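Local coordinates for isoform 2 of Dual oxidase maturation factor 1 (Homo sapiens, PDB 7D3F), which may be required for the maturation of the NADPH oxidase DUOX1 and for its transport from the endoplasmic reticulum to the plasma membrane, at residues 70-83 against 241-254. Residues are numbered along the deposited sequence; the frame is centred on the assembly and turned at random.
Sequences VNFSSEWSVGQVST and SVLHTHHGPAFWIT
Val78 and His246 exchange two backbone hydrogen bonds, Val78 N to His246 O at 2.8 Å and His246 N to Val78 O at 2.9 Å, and so form a hydrogen-bonded antiparallel pair. The ladder continues with Gly248 N giving a nearly straight bond (167°) to Trp76 O, from above the plane of that carbonyl. Ala250 N, in the first turn of helix 249-274, then reaches Glu75 O at 3.0 Å. CA-H...O contacts from His247 to Trp76 O and from Ser77 to His246 O lie between the Gly248 and Val78 bonds, and one from Thr245 to Val78 O follows beyond the Val78-His246 pair. The contact lies where two predicted membrane helices join neighbouring strands of an antiparallel sheet, predicted to be extracellular: helix 50-72 leads into strand 77-86, and strand 241-247 runs into helix 249-274, with Gly248 at the N-cap. On the other edge of 77-86, Trp76 and Ser77 both face Val103 in a classic beta bulge.

Among the aromatic contacts, Ala250 CB sits over one face of the Trp76 indole, 3.9 Å from the centroid of its five-membered ring, in a CH-pi contact. The indole is held in place by its NE1, which donates to Val70 O, and its CE3 meets the edge of the Phe251 ring, the two side chains crossing at about a right angle. Leu221 of helix 203-229 touches both aromatic residues. The His246 ring, brought back over the strand by its chi1 of 58°, lays one face over Val78 O and sets NE2 against Val78 CG2.

Toward the helix end Val70 CG2 meets Ile253 CG2 at 3.7 Å; along the strands Val81 sets CG2 against Leu243 and CG1 against the CB of Ser241.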
loop_
_atom_site.group_PDB
_atom_site.type_symbol
_atom_site.label_atom_id
_atom_site.label_comp_id
_atom_site.label_asym_id
_atom_site.label_seq_id
_atom_site.Cartn_x
_atom_site.Cartn_y
_atom_site.Cartn_z
ATOM N N VAL B 70 19.909 12.976 -0.826
ATOM C CA VAL B 70 19.712 14.245 -0.139
ATOM C C VAL B 70 18.306 14.317 0.437
ATOM O O VAL B 70 18.076 14.973 1.461
ATOM C CB VAL B 70 20.030 15.406 -1.101
ATOM C CG1 VAL B 70 18.964 16.478 -1.044
ATOM C CG2 VAL B 70 21.403 15.989 -0.783
ATOM N N ASN B 71 17.351 13.612 -0.175
ATOM C CA ASN B 71 15.999 13.611 0.366
ATOM C C ASN B 71 15.893 12.735 1.607
ATOM O O ASN B 71 15.042 12.988 2.470
ATOM C CB ASN B 71 14.999 13.158 -0.698
ATOM C CG ASN B 71 13.566 13.166 -0.195
ATOM O OD1 ASN B 71 12.930 14.218 -0.108
ATOM N ND2 ASN B 71 13.051 11.989 0.131
ATOM N N PHE B 72 16.740 11.712 1.723
ATOM C CA PHE B 72 16.642 10.771 2.829
ATOM C C PHE B 72 17.755 10.911 3.859
ATOM O O PHE B 72 17.674 10.278 4.918
ATOM C CB PHE B 72 16.620 9.329 2.300
ATOM C CG PHE B 72 15.356 8.969 1.572
ATOM C CD1 PHE B 72 14.169 8.793 2.265
ATOM C CD2 PHE B 72 15.354 8.801 0.199
ATOM C CE1 PHE B 72 13.004 8.459 1.599
ATOM C CE2 PHE B 72 14.194 8.467 -0.473
ATOM C CZ PHE B 72 13.017 8.295 0.228
ATOM N N SER B 73 18.779 11.712 3.587
ATOM C CA SER B 73 19.872 11.883 4.533
ATOM C C SER B 73 19.510 12.916 5.591
ATOM O O SER B 73 18.911 13.953 5.292
ATOM C CB SER B 73 21.149 12.311 3.811
ATOM O OG SER B 73 21.014 13.616 3.275
ATOM N N SER B 74 19.872 12.622 6.835
ATOM C CA SER B 74 19.717 13.577 7.931
ATOM C C SER B 74 20.984 14.406 8.115
ATOM O O SER B 74 21.547 14.489 9.202
ATOM C CB SER B 74 19.350 12.844 9.217
ATOM O OG SER B 74 20.397 11.983 9.628
ATOM N N GLU B 75 21.445 15.031 7.033
ATOM C CA GLU B 75 22.684 15.797 7.036
ATOM C C GLU B 75 22.445 17.252 6.647
ATOM O O GLU B 75 23.318 17.895 6.061
ATOM C CB GLU B 75 23.711 15.159 6.100
ATOM C CG GLU B 75 24.182 13.773 6.517
ATOM C CD GLU B 75 25.368 13.811 7.464
ATOM O OE1 GLU B 75 25.435 14.731 8.306
ATOM O OE2 GLU B 75 26.240 12.922 7.359
ATOM N N TRP B 76 21.267 17.784 6.965
ATOM C CA TRP B 76 20.925 19.146 6.574
ATOM C C TRP B 76 21.413 20.179 7.586
ATOM O O TRP B 76 22.003 21.193 7.201
ATOM C CB TRP B 76 19.413 19.265 6.369
ATOM C CG TRP B 76 18.945 18.639 5.094
ATOM C CD1 TRP B 76 18.617 17.329 4.894
ATOM C CD2 TRP B 76 18.760 19.295 3.835
ATOM N NE1 TRP B 76 18.236 17.131 3.588
ATOM C CE2 TRP B 76 18.315 18.323 2.918
ATOM C CE3 TRP B 76 18.926 20.612 3.395
ATOM C CZ2 TRP B 76 18.033 18.626 1.588
ATOM C CZ3 TRP B 76 18.646 20.910 2.076
ATOM C CH2 TRP B 76 18.206 19.922 1.188
ATOM N N SER B 77 21.178 19.943 8.874
ATOM C CA SER B 77 21.659 20.824 9.937
ATOM C C SER B 77 22.502 19.981 10.890
ATOM O O SER B 77 21.960 19.215 11.690
ATOM C CB SER B 77 20.497 21.498 10.662
ATOM O OG SER B 77 19.728 22.286 9.771
ATOM N N VAL B 78 23.820 20.113 10.809
ATOM C CA VAL B 78 24.719 19.262 11.578
ATOM C C VAL B 78 25.451 20.097 12.620
ATOM O O VAL B 78 25.751 21.279 12.416
ATOM C CB VAL B 78 25.721 18.514 10.672
ATOM C CG1 VAL B 78 24.981 17.712 9.612
ATOM C CG2 VAL B 78 26.700 19.485 10.030
ATOM N N GLY B 79 25.716 19.465 13.757
ATOM C CA GLY B 79 26.521 20.069 14.802
ATOM C C GLY B 79 27.136 18.990 15.657
ATOM O O GLY B 79 26.604 17.880 15.752
ATOM N N GLN B 80 28.264 19.312 16.286
ATOM C CA GLN B 80 28.977 18.318 17.080
ATOM C C GLN B 80 29.850 19.014 18.112
ATOM O O GLN B 80 30.551 19.977 17.784
ATOM C CB GLN B 80 29.828 17.415 16.181
ATOM C CG GLN B 80 30.726 16.451 16.937
ATOM C CD GLN B 80 31.518 15.548 16.011
ATOM O OE1 GLN B 80 31.112 15.296 14.877
ATOM N NE2 GLN B 80 32.657 15.060 16.491
ATOM N N VAL B 81 29.803 18.527 19.355
ATOM C CA VAL B 81 30.645 19.030 20.432
ATOM C C VAL B 81 31.253 17.843 21.168
ATOM O O VAL B 81 30.762 16.717 21.091
ATOM C CB VAL B 81 29.872 19.929 21.425
ATOM C CG1 VAL B 81 30.823 20.872 22.148
ATOM C CG2 VAL B 81 28.790 20.711 20.719
ATOM N N SER B 82 32.349 18.108 21.877
ATOM C CA SER B 82 32.967 17.142 22.780
ATOM C C SER B 82 32.774 17.645 24.203
ATOM O O SER B 82 33.224 18.747 24.537
ATOM C CB SER B 82 34.451 16.963 22.464
ATOM O OG SER B 82 34.643 16.606 21.106
ATOM N N THR B 83 32.107 16.849 25.039
ATOM C CA THR B 83 31.698 17.312 26.358
ATOM C C THR B 83 31.850 16.203 27.390
ATOM O O THR B 83 32.012 15.024 27.063
ATOM C CB THR B 83 30.242 17.803 26.365
ATOM O OG1 THR B 83 29.388 16.779 25.841
ATOM C CG2 THR B 83 30.082 19.066 25.536
ATOM N N SER B 241 29.662 23.124 27.479
ATOM C CA SER B 241 29.833 23.563 26.103
ATOM C C SER B 241 28.471 23.783 25.458
ATOM O O SER B 241 27.430 23.378 25.985
ATOM C CB SER B 241 30.659 22.562 25.290
ATOM O OG SER B 241 31.983 22.467 25.789
ATOM N N VAL B 242 28.493 24.441 24.302
ATOM C CA VAL B 242 27.293 24.823 23.570
ATOM C C VAL B 242 27.368 24.245 22.163
ATOM O O VAL B 242 28.412 24.315 21.505
ATOM C CB VAL B 242 27.120 26.356 23.535
ATOM C CG1 VAL B 242 28.426 27.034 23.146
ATOM C CG2 VAL B 242 25.998 26.754 22.585
ATOM N N LEU B 243 26.259 23.666 21.711
ATOM C CA LEU B 243 26.174 23.044 20.396
ATOM C C LEU B 243 25.667 24.064 19.384
ATOM O O LEU B 243 24.572 24.615 19.546
ATOM C CB LEU B 243 25.258 21.819 20.443
ATOM C CG LEU B 243 25.388 20.747 19.356
ATOM C CD1 LEU B 243 24.827 19.425 19.857
ATOM C CD2 LEU B 243 24.690 21.156 18.066
ATOM N N HIS B 244 26.461 24.310 18.347
ATOM C CA HIS B 244 26.093 25.207 17.259
ATOM C C HIS B 244 25.876 24.390 15.995
ATOM O O HIS B 244 26.736 23.588 15.614
ATOM C CB HIS B 244 27.172 26.266 17.027
ATOM C CG HIS B 244 27.446 27.123 18.223
ATOM N ND1 HIS B 244 26.587 28.118 18.640
ATOM C CD2 HIS B 244 28.487 27.138 19.089
ATOM C CE1 HIS B 244 27.087 28.706 19.713
ATOM N NE2 HIS B 244 28.239 28.131 20.006
ATOM N N THR B 245 24.732 24.592 15.351
ATOM C CA THR B 245 24.384 23.873 14.136
ATOM C C THR B 245 24.717 24.705 12.906
ATOM O O THR B 245 24.765 25.938 12.956
ATOM C CB THR B 245 22.899 23.501 14.124
ATOM O OG1 THR B 245 22.109 24.670 14.380
ATOM C CG2 THR B 245 22.603 22.448 15.181
ATOM N N HIS B 246 24.950 24.013 11.794
ATOM C CA HIS B 246 25.261 24.659 10.528
ATOM C C HIS B 246 24.810 23.750 9.396
ATOM O O HIS B 246 24.531 22.565 9.601
ATOM C CB HIS B 246 26.757 24.979 10.407
ATOM C CG HIS B 246 27.643 23.777 10.520
ATOM N ND1 HIS B 246 28.143 23.332 11.725
ATOM C CD2 HIS B 246 28.122 22.930 9.579
ATOM C CE1 HIS B 246 28.891 22.263 11.521
ATOM N NE2 HIS B 246 28.895 21.997 10.227
ATOM N N HIS B 247 24.731 24.323 8.197
ATOM C CA HIS B 247 24.316 23.558 7.028
ATOM C C HIS B 247 25.293 22.418 6.773
ATOM O O HIS B 247 26.493 22.643 6.587
ATOM C CB HIS B 247 24.223 24.474 5.810
ATOM C CG HIS B 247 23.113 25.474 5.895
ATOM N ND1 HIS B 247 23.279 26.803 5.566
ATOM C CD2 HIS B 247 21.817 25.340 6.268
ATOM C CE1 HIS B 247 22.136 27.444 5.736
ATOM N NE2 HIS B 247 21.233 26.579 6.161
ATOM N N GLY B 248 24.773 21.193 6.764
ATOM C CA GLY B 248 25.599 20.014 6.676
ATOM C C GLY B 248 25.917 19.604 5.254
ATOM O O GLY B 248 25.645 20.332 4.294
ATOM N N PRO B 249 26.511 18.419 5.097
ATOM C CA PRO B 249 26.879 17.956 3.750
ATOM C C PRO B 249 25.696 17.807 2.810
ATOM O O PRO B 249 25.865 17.989 1.599
ATOM C CB PRO B 249 27.566 16.609 4.017
ATOM C CG PRO B 249 27.069 16.179 5.355
ATOM C CD PRO B 249 26.862 17.438 6.138
ATOM N N ALA B 250 24.508 17.477 3.322
ATOM C CA ALA B 250 23.343 17.357 2.450
ATOM C C ALA B 250 23.003 18.690 1.799
ATOM O O ALA B 250 22.657 18.740 0.613
ATOM C CB ALA B 250 22.146 16.821 3.234
ATOM N N PHE B 251 23.100 19.784 2.558
ATOM C CA PHE B 251 22.803 21.105 2.013
ATOM C C PHE B 251 23.741 21.446 0.859
ATOM O O PHE B 251 23.301 21.897 -0.206
ATOM C CB PHE B 251 22.903 22.153 3.123
ATOM C CG PHE B 251 22.415 23.517 2.725
ATOM C CD1 PHE B 251 21.104 23.892 2.965
ATOM C CD2 PHE B 251 23.270 24.428 2.125
ATOM C CE1 PHE B 251 20.652 25.146 2.604
ATOM C CE2 PHE B 251 22.822 25.683 1.761
ATOM C CZ PHE B 251 21.512 26.042 2.001
ATOM N N TRP B 252 25.042 21.218 1.045
ATOM C CA TRP B 252 26.005 21.566 0.005
ATOM C C TRP B 252 25.930 20.609 -1.179
ATOM O O TRP B 252 26.160 21.024 -2.322
ATOM C CB TRP B 252 27.416 21.600 0.591
ATOM C CG TRP B 252 27.535 22.530 1.762
ATOM C CD1 TRP B 252 27.805 22.190 3.054
ATOM C CD2 TRP B 252 27.365 23.953 1.747
ATOM N NE1 TRP B 252 27.824 23.313 3.845
ATOM C CE2 TRP B 252 27.558 24.408 3.067
ATOM C CE3 TRP B 252 27.076 24.886 0.747
ATOM C CZ2 TRP B 252 27.469 25.756 3.412
ATOM C CZ3 TRP B 252 26.988 26.223 1.092
ATOM C CH2 TRP B 252 27.184 26.646 2.412
ATOM N N ILE B 253 25.613 19.335 -0.933
ATOM C CA ILE B 253 25.395 18.401 -2.034
ATOM C C ILE B 253 24.195 18.835 -2.864
ATOM O O ILE B 253 24.234 18.811 -4.101
ATOM C CB ILE B 253 25.230 16.966 -1.499
ATOM C CG1 ILE B 253 26.575 16.418 -1.019
ATOM C CG2 ILE B 253 24.641 16.057 -2.566
ATOM C CD1 ILE B 253 26.489 15.037 -0.408
ATOM N N THR B 254 23.113 19.250 -2.199
ATOM C CA THR B 254 21.963 19.780 -2.922
ATOM C C THR B 254 22.346 21.021 -3.715
ATOM O O THR B 254 21.929 21.182 -4.866
ATOM C CB THR B 254 20.830 20.107 -1.950
ATOM O OG1 THR B 254 20.753 19.096 -0.940
ATOM C CG2 THR B 254 19.501 20.181 -2.689
#